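Local coordinates for protein probable dipeptidase (Pseudomonas aeruginosa, PDB 3B40) that probably hydrolyses dipeptides as a metal-dependent member of the membrane dipeptidase (M19) family, at residues Met135-Ala140 with Val158-Ser164; Ile208-Gln213 with Ile230-Ser235; Arg286-Leu291 with Asp305-Trp311; Tyr299-Asp305 with Tyr319-Tyr324. The protein carries 11 engineered substitutions. All coordinates share one frame; numbering follows the deposited sequence.

Contact 1 of 4, residues Met135-Ala140 with Val158-Ser164; sequences MSMLNA and VRMFGFS. Engineered in segment 158-164: Ser164 (natural residue Asn).
Met137 and Phe161 meet closely across these parallel strands. The methionine runs to the rim of the ring, its CG lying in the ring plane at the edge, and its methyl comes to 3.2 Å between Met137 CE and Phe161 CD2. With SD also at the rim, 5.5 Å from the Phe161 ring centroid, this is a Met-aromatic contact made at the edge. The bend at the last torsion of Met137 (chi3 76°) brings that methyl back against the ring. Ala140 CB closes in on Phe161 CZ, likewise near the ring plane. At the other end the Val158 and Met135 side chains cross at about a right angle, CG2 against CG, while Val158 CG1 leans on Met137 CB. Behind these side chains the backbones run 14° from parallel. They are the two strands of a beta-alpha-beta unit, 131-138 and 160-162 joined through helix 148-155, within the curled parallel sheet expected of a TIM-barrel family. Gly162 N gives a straight bond to Met137 O, and Asn139 N answers with one of 2.8 Å to Gly162 O. Beyond the strands Ala140 N reaches Phe163 O from above its carbonyl plane. Near the start, Met135 O takes Arg159 N at 2.9 Å, and the buried Met160 N is left with no partner. Leu138 CD1 lies close to Gly162 CA and comes to 3.1 Å from O of Ser164, an engineered residue. Farther out, Asn139 ND2 bonds to Gly69 O, and Leu202 of helix 193-205 packs against Phe161.

Contact 2 of 4, residues Ile208-Gln213 with Ile230-Ser235; sequences IIDVSQ and IVASHS
Asp210 and Ser233 carry the polar core of this contact. The carboxylate receives Ser233 N at OD1 (2.9 Å) and the hydroxyl of Ser233 at OD2; the 2.5 Å between Ser233 OG and Asp210 OD2 is shorter than usual, and its exact length is doubtful. OD1 also accepts Ser212 N, so Asp210 closes an Asx turn while holding the corner at the end of the neighbouring strand. The two N-H groups reach OD1 from opposite faces of the carboxylate and together fix its rotation. Ser212 OG sits in a second cluster: it accepts from His234 N at 2.9 Å and shares a hydrogen bond with Ser235 OG. The histidine ring is gripped at both nitrogens. His234 ND1 donates to Ser233 OG, and Gln213 NE2 donates to His234 NE2 at 3.1 Å along a nearly straight line, with the amide and ring planes 51° apart. Gln213 OE1 is in turn held by Arg176 NH1, which helps to set the amide's orientation.

The backbone bonds are two: Val231 N to Ile209 O, and Val211 N to Val231 O at 2.7 Å. Apolar packing flanks them. Ile208 CG2 meets Val231 CG2; elsewhere Val211 CG1 and Ile230 CD1 touch at 3.8 Å as their side chains cross at about a right angle, both touching Val222 of helix 216-225.

Strands 208-210 and 230-235, linked by that helix, make a beta-alpha-beta unit. The polar network gathers at their C-terminal ends, the end of the barrel where TIM-barrel enzymes place their active sites.

Contact 3 of 4, residues Arg286-Leu291 with Asp305-Trp311; sequences RARFDL and DPIITIW
Arg286 and Asp305 face each other end-on, the two terminal nitrogens, NH1 and NH2, each taking one carboxylate oxygen. Arg286 NH2 lies 2.7 Å from Asp305 OD1, and Arg286 NH1 lies 2.8 Å from Asp305 OD2. Both oxygens are met on the syn side, with the two flat groups turned 30° apart, so this bidentate salt bridge fixes the rotation of each. The bend in the arginine chain (chi3 70°) swings the guanidinium toward the aspartate. Leu291 CB lies over one of its faces, and Pro292 O accepts from NE, which leaves the group little freedom to turn.

Next to the salt bridge the apolar core closes round Leu291. Its two methyls split the work: CD1 goes to the far corner of the indole, 3.9 Å from Trp311 CH2, and CD2 lies 3.7 Å from Ile307 CG2. Trp311 CH2 also presses on Phe289 CB at 3.8 Å. A looser fit within this buried part is the ring pair of Phe289 and Trp311, near parallel but slid so far apart that they barely overlap, their centroids 5.8 Å from each other. Tyr319 meets both edge-to-face.

The solvent side belongs to the 3-10 turn. Pro306, Ile307 and Ile310 are exposed and Thr309 partly so, and all four touch crystal neighbours, while Ile308 turns inward onto the Trp311 face.

Arg286 sits at the last turn of helix 276-288, whose end is a Schellman motif: Leu291 N returns to Arg286 O, and Asp290, with positive phi, provides the C-prime position. The contact therefore ties a capped helix terminus to the 3-10 turn that leads into helix 313-328.

Contact 4 of 4, residues Tyr299-Asp305 with Tyr319-Tyr324; sequences YALMPGD and YASALY
Pro303 passes segment 319-324 of helix 313-328 at Ala320, where their alpha carbons are 6.1 Å apart, in an irregular loop that makes no direct hydrogen bond to that segment. The proline ring is the knuckle of the contact. Its CB comes to the edge of the tyrosine, 3.8 Å from Tyr319 CE2 and in the ring plane. Its CD touches Leu323 CD2 and lies 3.4 Å from Tyr324 OH, the Tyr324 side chain crossing it at about a right angle. Leu323 CD2 also lies over the centre of the Tyr324 ring, 3.8 Å above its plane, so leucine, proline and tyrosine nest together. On the loop side the other leucine methyl, CD1, approaches Ala300 O, a buried oxygen with no partner in the model.

Water supplies the polar connections. Tyr319 OH, carried toward the loop by a side chain whose CG points away from the backbone N (chi1 175°), binds two waters. Water 1 lies 2.7 Å from Asp305 OD2 and is also within bonding distance of Tyr299 O and Tyr319 OH; it has more acceptors in reach than protons, and its bond from Gly304 N is weak. Water 2 links Tyr299 O to Tyr319 OH, 2.8 Å from the latter. A third water joins Leu301 O to Tyr324 OH. Asp305 is held by its salt bridge to Arg286, which sets the carboxylate that faces water 1.

Pro303 is the centre of an inverse gamma turn, and its ring packs against Tyr319, Leu323 and Tyr324. What results is a loop folded back on the helix that follows it, packed through proline and leucine and bridged by ordered waters.

How the contacts relate
Contacts 1 and 2 are two strand pairs of the same curled sheet, their centres 9 Å apart, joined by the pairing of strand 160-162 with 208-210: Phe161 N lies 2.8 Å from Ile208 O, and Phe161 O lies 2.7 Å from Asp210 N. Contacts 3 and 4 form a second pair, centred 10 Å apart outside the barrel core; they share Asp305 and interleave along the chain, with Tyr319 packing on Phe289 and Trp311. The two pairs are well separated: contact 4 comes within about 9 Å of contact 2, nearest atoms. A cadmium lies about 13 Å from the Val231 side chain, and a magnesium about 6 Å from that of Phe289.

Contact 1 of 4, residues Met135-Ala140 with Val158-Ser164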
# COMPACT_ATOMS: atom_id res chain seq x y z
N MET A 135 2.30 -4.78 12.11
CA MET A 135 2.14 -3.36 12.37
C MET A 135 3.13 -2.69 11.46
O MET A 135 4.33 -2.89 11.59
CB MET A 135 2.50 -2.99 13.80
CG MET A 135 2.27 -1.50 14.12
SD MET A 135 2.50 -1.02 15.89
CE MET A 135 1.14 -1.95 16.62
N SER A 136 2.61 -1.89 10.53
CA SER A 136 3.51 -1.16 9.62
C SER A 136 3.33 0.32 9.90
O SER A 136 2.57 0.69 10.79
CB SER A 136 3.21 -1.52 8.16
OG SER A 136 1.83 -1.34 7.86
N MET A 137 4.06 1.16 9.17
CA MET A 137 3.99 2.60 9.32
C MET A 137 4.24 3.11 7.91
O MET A 137 5.13 2.60 7.22
CB MET A 137 5.09 3.09 10.30
CG MET A 137 5.11 4.59 10.58
SD MET A 137 5.80 5.12 12.17
CE MET A 137 7.51 4.91 11.86
N LEU A 138 3.44 4.07 7.46
CA LEU A 138 3.65 4.65 6.14
C LEU A 138 3.59 6.15 6.29
O LEU A 138 2.67 6.67 6.92
CB LEU A 138 2.62 4.12 5.12
CG LEU A 138 2.70 4.54 3.64
CD1 LEU A 138 3.91 3.93 2.96
CD2 LEU A 138 1.43 4.09 2.90
N ASN A 139 4.62 6.82 5.76
CA ASN A 139 4.73 8.29 5.68
C ASN A 139 5.60 8.91 6.79
O ASN A 139 5.25 8.86 7.98
CB ASN A 139 3.36 8.95 5.69
CG ASN A 139 3.39 10.37 5.14
OD1 ASN A 139 4.38 10.83 4.55
ND2 ASN A 139 2.27 11.06 5.29
N ALA A 140 6.74 9.49 6.41
CA ALA A 140 7.63 10.14 7.39
C ALA A 140 7.13 11.52 7.85
O ALA A 140 7.66 12.07 8.82
CB ALA A 140 9.04 10.26 6.82
N VAL A 158 6.23 -1.62 15.45
CA VAL A 158 6.32 -1.39 14.00
C VAL A 158 7.42 -2.29 13.39
O VAL A 158 8.53 -2.37 13.92
CB VAL A 158 6.53 0.12 13.66
CG1 VAL A 158 7.02 0.32 12.21
CG2 VAL A 158 5.24 0.88 13.92
N ARG A 159 7.11 -2.97 12.29
CA ARG A 159 8.06 -3.89 11.68
C ARG A 159 8.38 -3.59 10.20
O ARG A 159 9.24 -4.26 9.60
CB ARG A 159 7.59 -5.34 11.88
CG ARG A 159 7.72 -5.83 13.33
CD ARG A 159 9.17 -5.87 13.78
NE ARG A 159 9.31 -6.18 15.21
CZ ARG A 159 9.29 -5.31 16.22
NH1 ARG A 159 9.12 -4.01 16.04
NH2 ARG A 159 9.45 -5.78 17.45
N MET A 160 7.72 -2.57 9.64
CA MET A 160 7.91 -2.14 8.25
C MET A 160 7.62 -0.65 8.23
O MET A 160 6.71 -0.21 8.92
CB MET A 160 6.92 -2.89 7.30
CG MET A 160 7.06 -2.55 5.76
SD MET A 160 6.27 -3.64 4.47
CE MET A 160 4.53 -3.57 4.90
N PHE A 161 8.43 0.12 7.48
CA PHE A 161 8.30 1.58 7.37
C PHE A 161 8.45 2.01 5.90
O PHE A 161 9.43 1.67 5.21
CB PHE A 161 9.38 2.27 8.24
CG PHE A 161 9.38 3.79 8.13
CD1 PHE A 161 10.32 4.45 7.35
CD2 PHE A 161 8.43 4.53 8.80
CE1 PHE A 161 10.31 5.87 7.24
CE2 PHE A 161 8.42 5.94 8.70
CZ PHE A 161 9.34 6.60 7.92
N GLY A 162 7.44 2.71 5.43
CA GLY A 162 7.51 3.36 4.11
C GLY A 162 7.67 4.84 4.32
O GLY A 162 6.93 5.45 5.09
N PHE A 163 8.67 5.43 3.69
CA PHE A 163 8.92 6.86 3.82
C PHE A 163 7.81 7.73 3.29
O PHE A 163 7.64 8.88 3.75
CB PHE A 163 10.14 7.21 2.98
CG PHE A 163 11.45 6.81 3.61
CD1 PHE A 163 12.27 7.77 4.14
CD2 PHE A 163 11.87 5.46 3.62
CE1 PHE A 163 13.51 7.42 4.70
CE2 PHE A 163 13.07 5.11 4.20
CZ PHE A 163 13.91 6.09 4.72
N SER A 164 7.10 7.25 2.28
CA SER A 164 6.25 8.15 1.51
C SER A 164 4.81 7.79 1.48
O SER A 164 4.45 6.64 1.66
CB SER A 164 6.73 8.26 0.06
OG SER A 164 8.06 8.74 -0.00

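Contact 2 of 4, residues Ile208-Gln213 with Ile230-Ser235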
# COMPACT_ATOMS: atom_id res chain seq x y z
N ILE A 208 11.66 -3.44 8.05
CA ILE A 208 11.62 -3.57 6.60
C ILE A 208 11.42 -2.17 6.02
O ILE A 208 10.48 -1.47 6.42
CB ILE A 208 10.45 -4.47 6.11
CG1 ILE A 208 10.54 -5.90 6.68
CG2 ILE A 208 10.45 -4.55 4.56
CD1 ILE A 208 9.20 -6.65 6.67
N ILE A 209 12.29 -1.78 5.10
CA ILE A 209 12.06 -0.54 4.33
C ILE A 209 11.10 -0.77 3.16
O ILE A 209 11.32 -1.66 2.33
CB ILE A 209 13.38 0.09 3.81
CG1 ILE A 209 14.32 0.44 4.98
CG2 ILE A 209 13.04 1.35 2.91
CD1 ILE A 209 15.79 0.62 4.58
N ASP A 210 10.06 0.06 3.10
CA ASP A 210 8.99 -0.03 2.09
C ASP A 210 9.12 1.15 1.10
O ASP A 210 9.10 2.31 1.51
CB ASP A 210 7.63 -0.01 2.80
CG ASP A 210 6.44 -0.04 1.84
OD1 ASP A 210 6.60 -0.25 0.61
OD2 ASP A 210 5.31 0.16 2.35
N VAL A 211 9.31 0.83 -0.19
CA VAL A 211 9.53 1.85 -1.18
C VAL A 211 8.28 2.24 -1.99
O VAL A 211 8.37 3.13 -2.82
CB VAL A 211 10.72 1.50 -2.14
CG1 VAL A 211 11.99 1.24 -1.32
CG2 VAL A 211 10.36 0.31 -3.00
N SER A 212 7.13 1.60 -1.76
CA SER A 212 5.91 2.00 -2.47
C SER A 212 5.61 3.46 -2.11
O SER A 212 5.74 3.81 -0.94
CB SER A 212 4.72 1.11 -2.10
OG SER A 212 4.83 -0.16 -2.74
N GLN A 213 5.27 4.29 -3.12
CA GLN A 213 4.88 5.72 -2.97
C GLN A 213 6.06 6.72 -3.11
O GLN A 213 5.86 7.90 -3.36
CB GLN A 213 4.11 6.00 -1.66
CG GLN A 213 2.83 5.12 -1.37
CD GLN A 213 1.50 5.76 -1.72
OE1 GLN A 213 1.45 6.89 -2.20
NE2 GLN A 213 0.38 5.01 -1.46
N ILE A 230 14.55 -4.94 0.65
CA ILE A 230 13.54 -3.89 0.64
C ILE A 230 12.29 -4.42 -0.05
O ILE A 230 12.34 -5.42 -0.79
CB ILE A 230 14.07 -2.56 0.00
CG1 ILE A 230 14.38 -2.69 -1.49
CG2 ILE A 230 15.38 -2.05 0.80
CD1 ILE A 230 14.65 -1.31 -2.19
N VAL A 231 11.17 -3.75 0.19
CA VAL A 231 9.88 -4.22 -0.27
C VAL A 231 9.11 -3.06 -0.89
O VAL A 231 9.30 -1.90 -0.51
CB VAL A 231 9.11 -4.89 0.95
CG1 VAL A 231 7.64 -5.05 0.68
CG2 VAL A 231 9.80 -6.28 1.32
N ALA A 232 8.28 -3.35 -1.87
CA ALA A 232 7.27 -2.41 -2.29
C ALA A 232 5.93 -3.03 -1.83
O ALA A 232 5.46 -3.99 -2.44
CB ALA A 232 7.29 -2.25 -3.82
N SER A 233 5.34 -2.48 -0.76
CA SER A 233 4.20 -3.11 -0.09
C SER A 233 2.88 -3.01 -0.90
O SER A 233 1.97 -3.80 -0.68
CB SER A 233 4.03 -2.50 1.31
OG SER A 233 3.56 -1.16 1.18
N HIS A 234 2.80 -2.06 -1.84
CA HIS A 234 1.65 -1.94 -2.73
C HIS A 234 2.04 -1.14 -3.96
O HIS A 234 1.94 0.11 -3.94
CB HIS A 234 0.43 -1.30 -2.02
CG HIS A 234 0.69 0.03 -1.36
ND1 HIS A 234 1.79 0.27 -0.56
CD2 HIS A 234 -0.05 1.17 -1.33
CE1 HIS A 234 1.73 1.51 -0.08
NE2 HIS A 234 0.62 2.07 -0.52
N SER A 235 2.50 -1.85 -4.99
CA SER A 235 2.91 -1.24 -6.27
C SER A 235 2.47 -2.11 -7.47
O SER A 235 2.28 -3.31 -7.29
CB SER A 235 4.43 -1.04 -6.30
OG SER A 235 4.83 0.05 -5.47

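Contact 3 of 4, residues Arg286-Leu291 with Asp305-Trp311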
# COMPACT_ATOMS: atom_id res chain seq x y z
N ARG A 286 -11.14 19.74 -17.15
CA ARG A 286 -9.87 20.45 -17.16
C ARG A 286 -10.03 21.79 -17.91
O ARG A 286 -9.68 22.85 -17.40
CB ARG A 286 -8.80 19.55 -17.78
CG ARG A 286 -8.26 18.49 -16.80
CD ARG A 286 -7.30 17.51 -17.48
NE ARG A 286 -6.05 18.22 -17.79
CZ ARG A 286 -5.11 18.47 -16.90
NH1 ARG A 286 -5.25 18.02 -15.64
NH2 ARG A 286 -4.04 19.16 -17.26
N ALA A 287 -10.60 21.73 -19.11
CA ALA A 287 -11.01 22.91 -19.89
C ALA A 287 -11.83 23.98 -19.12
O ALA A 287 -11.55 25.17 -19.25
CB ALA A 287 -11.74 22.47 -21.15
N ARG A 288 -12.81 23.59 -18.30
CA ARG A 288 -13.51 24.63 -17.51
C ARG A 288 -12.74 25.20 -16.33
O ARG A 288 -13.16 26.21 -15.75
CB ARG A 288 -14.96 24.27 -17.11
CG ARG A 288 -15.19 22.89 -16.56
CD ARG A 288 -16.67 22.70 -16.17
NE ARG A 288 -16.91 23.11 -14.77
CZ ARG A 288 -17.35 22.32 -13.77
NH1 ARG A 288 -17.66 21.05 -13.99
NH2 ARG A 288 -17.50 22.82 -12.55
N PHE A 289 -11.62 24.57 -15.97
CA PHE A 289 -10.74 25.13 -14.93
C PHE A 289 -9.43 25.66 -15.51
O PHE A 289 -8.47 25.85 -14.79
CB PHE A 289 -10.46 24.09 -13.83
CG PHE A 289 -11.62 23.86 -12.92
CD1 PHE A 289 -11.71 24.55 -11.71
CD2 PHE A 289 -12.64 23.00 -13.29
CE1 PHE A 289 -12.79 24.35 -10.86
CE2 PHE A 289 -13.72 22.79 -12.45
CZ PHE A 289 -13.79 23.48 -11.23
N ASP A 290 -9.41 25.89 -16.82
CA ASP A 290 -8.28 26.52 -17.51
C ASP A 290 -7.00 25.68 -17.50
O ASP A 290 -5.88 26.21 -17.54
CB ASP A 290 -8.02 27.93 -16.95
CG ASP A 290 -9.14 28.92 -17.28
OD1 ASP A 290 -9.61 28.95 -18.44
OD2 ASP A 290 -9.53 29.68 -16.36
N LEU A 291 -7.16 24.36 -17.51
CA LEU A 291 -6.05 23.45 -17.63
C LEU A 291 -6.10 22.82 -19.00
O LEU A 291 -7.20 22.55 -19.52
CB LEU A 291 -6.14 22.37 -16.55
CG LEU A 291 -6.18 22.80 -15.09
CD1 LEU A 291 -6.63 21.62 -14.24
CD2 LEU A 291 -4.81 23.33 -14.63
N ASP A 305 -1.60 18.96 -11.43
CA ASP A 305 -1.07 20.09 -12.22
C ASP A 305 -0.41 21.11 -11.31
O ASP A 305 -1.02 21.55 -10.33
CB ASP A 305 -2.15 20.76 -13.04
CG ASP A 305 -2.78 19.83 -14.04
OD1 ASP A 305 -2.51 19.99 -15.24
OD2 ASP A 305 -3.54 18.92 -13.62
N PRO A 306 0.86 21.43 -11.58
CA PRO A 306 1.68 22.35 -10.78
C PRO A 306 1.04 23.70 -10.51
O PRO A 306 1.11 24.19 -9.39
CB PRO A 306 2.96 22.47 -11.62
CG PRO A 306 3.08 21.13 -12.24
CD PRO A 306 1.66 20.81 -12.65
N ILE A 307 0.41 24.29 -11.52
CA ILE A 307 -0.26 25.60 -11.38
C ILE A 307 -1.35 25.58 -10.30
O ILE A 307 -1.68 26.63 -9.75
CB ILE A 307 -0.85 26.08 -12.75
CG1 ILE A 307 -1.25 27.57 -12.72
CG2 ILE A 307 -2.03 25.22 -13.15
CD1 ILE A 307 -0.15 28.50 -12.54
N ILE A 308 -1.88 24.40 -9.97
CA ILE A 308 -2.96 24.29 -8.95
C ILE A 308 -2.49 24.91 -7.61
O ILE A 308 -3.30 25.34 -6.79
CB ILE A 308 -3.46 22.81 -8.82
CG1 ILE A 308 -4.21 22.38 -10.11
CG2 ILE A 308 -4.32 22.63 -7.57
CD1 ILE A 308 -4.57 20.90 -10.20
N THR A 309 -1.19 25.05 -7.40
CA THR A 309 -0.72 25.65 -6.14
C THR A 309 -1.23 27.10 -5.91
O THR A 309 -1.35 27.54 -4.75
CB THR A 309 0.82 25.63 -5.99
OG1 THR A 309 1.17 26.02 -4.64
CG2 THR A 309 1.50 26.59 -6.98
N ILE A 310 -1.53 27.82 -6.99
CA ILE A 310 -2.03 29.23 -6.88
C ILE A 310 -3.56 29.36 -6.72
O ILE A 310 -4.05 30.46 -6.42
CB ILE A 310 -1.54 30.16 -8.04
CG1 ILE A 310 -2.24 29.82 -9.37
CG2 ILE A 310 -0.04 30.03 -8.22
CD1 ILE A 310 -2.22 30.95 -10.41
N TRP A 311 -4.29 28.26 -6.88
CA TRP A 311 -5.75 28.25 -6.71
C TRP A 311 -6.24 28.53 -5.28
O TRP A 311 -5.68 28.00 -4.30
CB TRP A 311 -6.31 26.89 -7.13
CG TRP A 311 -6.27 26.60 -8.59
CD1 TRP A 311 -5.64 27.32 -9.56
CD2 TRP A 311 -6.87 25.47 -9.25
NE1 TRP A 311 -5.82 26.73 -10.78
CE2 TRP A 311 -6.59 25.61 -10.63
CE3 TRP A 311 -7.64 24.39 -8.82
CZ2 TRP A 311 -7.03 24.67 -11.57
CZ3 TRP A 311 -8.10 23.47 -9.76
CH2 TRP A 311 -7.79 23.61 -11.11

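Contact 4 of 4, residues Tyr299-Asp305 with Tyr319-Tyr324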
# COMPACT_ATOMS: atom_id res chain seq x y z
N TYR A 299 -1.89 13.20 -14.04
CA TYR A 299 -2.78 14.28 -13.60
C TYR A 299 -4.25 13.96 -13.83
O TYR A 299 -5.11 14.81 -13.57
CB TYR A 299 -2.44 15.59 -14.33
CG TYR A 299 -1.03 16.11 -14.14
CD1 TYR A 299 -0.22 15.67 -13.07
CD2 TYR A 299 -0.52 17.09 -14.99
CE1 TYR A 299 1.07 16.16 -12.91
CE2 TYR A 299 0.76 17.60 -14.84
CZ TYR A 299 1.55 17.14 -13.81
OH TYR A 299 2.79 17.65 -13.67
N ALA A 300 -4.52 12.76 -14.35
CA ALA A 300 -5.87 12.25 -14.54
C ALA A 300 -6.33 11.62 -13.24
O ALA A 300 -7.51 11.69 -12.90
CB ALA A 300 -5.91 11.21 -15.65
N LEU A 301 -5.39 10.98 -12.54
CA LEU A 301 -5.73 10.16 -11.35
C LEU A 301 -5.70 10.95 -10.07
O LEU A 301 -6.12 10.47 -9.02
CB LEU A 301 -4.80 8.94 -11.26
CG LEU A 301 -4.78 7.97 -12.45
CD1 LEU A 301 -3.73 6.88 -12.26
CD2 LEU A 301 -6.15 7.34 -12.68
N MET A 302 -5.20 12.19 -10.15
CA MET A 302 -5.13 13.05 -8.99
C MET A 302 -4.98 14.48 -9.50
O MET A 302 -4.52 14.69 -10.63
CB MET A 302 -3.90 12.65 -8.15
CG MET A 302 -2.59 13.00 -8.85
SD MET A 302 -1.23 13.27 -7.72
CE MET A 302 0.11 13.49 -8.92
N PRO A 303 -5.44 15.47 -8.72
CA PRO A 303 -5.19 16.87 -9.09
C PRO A 303 -3.71 17.25 -8.98
O PRO A 303 -3.30 17.84 -7.98
CB PRO A 303 -6.04 17.66 -8.08
CG PRO A 303 -6.24 16.71 -6.94
CD PRO A 303 -6.31 15.37 -7.54
N GLY A 304 -2.93 16.94 -10.01
CA GLY A 304 -1.45 17.05 -9.94
C GLY A 304 -0.82 18.23 -10.66
O GLY A 304 0.38 18.50 -10.52
N ASP A 305 -1.60 18.96 -11.43
CA ASP A 305 -1.07 20.09 -12.22
C ASP A 305 -0.41 21.11 -11.31
O ASP A 305 -1.02 21.55 -10.33
CB ASP A 305 -2.15 20.76 -13.04
CG ASP A 305 -2.78 19.83 -14.04
OD1 ASP A 305 -2.51 19.99 -15.24
OD2 ASP A 305 -3.54 18.92 -13.62
N TYR A 319 -12.79 21.41 -8.07
CA TYR A 319 -12.12 20.63 -9.09
C TYR A 319 -11.82 19.20 -8.63
O TYR A 319 -12.23 18.24 -9.30
CB TYR A 319 -10.84 21.36 -9.54
CG TYR A 319 -10.03 20.55 -10.50
CD1 TYR A 319 -10.41 20.44 -11.83
CD2 TYR A 319 -8.88 19.89 -10.07
CE1 TYR A 319 -9.66 19.66 -12.72
CE2 TYR A 319 -8.14 19.12 -10.94
CZ TYR A 319 -8.52 19.01 -12.27
OH TYR A 319 -7.76 18.24 -13.12
N ALA A 320 -11.08 19.07 -7.52
CA ALA A 320 -10.80 17.76 -6.86
C ALA A 320 -12.08 16.92 -6.71
O ALA A 320 -12.13 15.76 -7.15
CB ALA A 320 -10.11 17.97 -5.48
N SER A 321 -13.12 17.50 -6.11
CA SER A 321 -14.40 16.75 -5.93
C SER A 321 -14.92 16.24 -7.25
O SER A 321 -15.22 15.05 -7.39
CB SER A 321 -15.46 17.58 -5.23
OG SER A 321 -14.94 18.04 -3.99
N ALA A 322 -14.99 17.12 -8.24
CA ALA A 322 -15.45 16.74 -9.57
C ALA A 322 -14.58 15.70 -10.26
O ALA A 322 -15.10 14.83 -10.96
CB ALA A 322 -15.59 17.97 -10.48
N LEU A 323 -13.26 15.82 -10.11
CA LEU A 323 -12.33 14.86 -10.72
C LEU A 323 -12.60 13.47 -10.12
O LEU A 323 -12.81 12.50 -10.85
CB LEU A 323 -10.87 15.31 -10.49
CG LEU A 323 -9.70 14.42 -10.92
CD1 LEU A 323 -8.69 15.26 -11.59
CD2 LEU A 323 -9.10 13.74 -9.76
N TYR A 324 -12.65 13.39 -8.79
CA TYR A 324 -12.84 12.12 -8.13
C TYR A 324 -14.21 11.49 -8.40
O TYR A 324 -14.34 10.26 -8.37
CB TYR A 324 -12.51 12.25 -6.64
CG TYR A 324 -11.01 12.33 -6.39
CD1 TYR A 324 -10.16 11.31 -6.83
CD2 TYR A 324 -10.44 13.42 -5.73
CE1 TYR A 324 -8.76 11.36 -6.61
CE2 TYR A 324 -9.05 13.50 -5.50
CZ TYR A 324 -8.22 12.47 -5.95
OH TYR A 324 -6.87 12.53 -5.75
O HOH W 1 -5.35 17.30 -12.41
O HOH W 2 -7.46 15.77 -14.46
O HOH W 3 -5.52 10.07 -5.96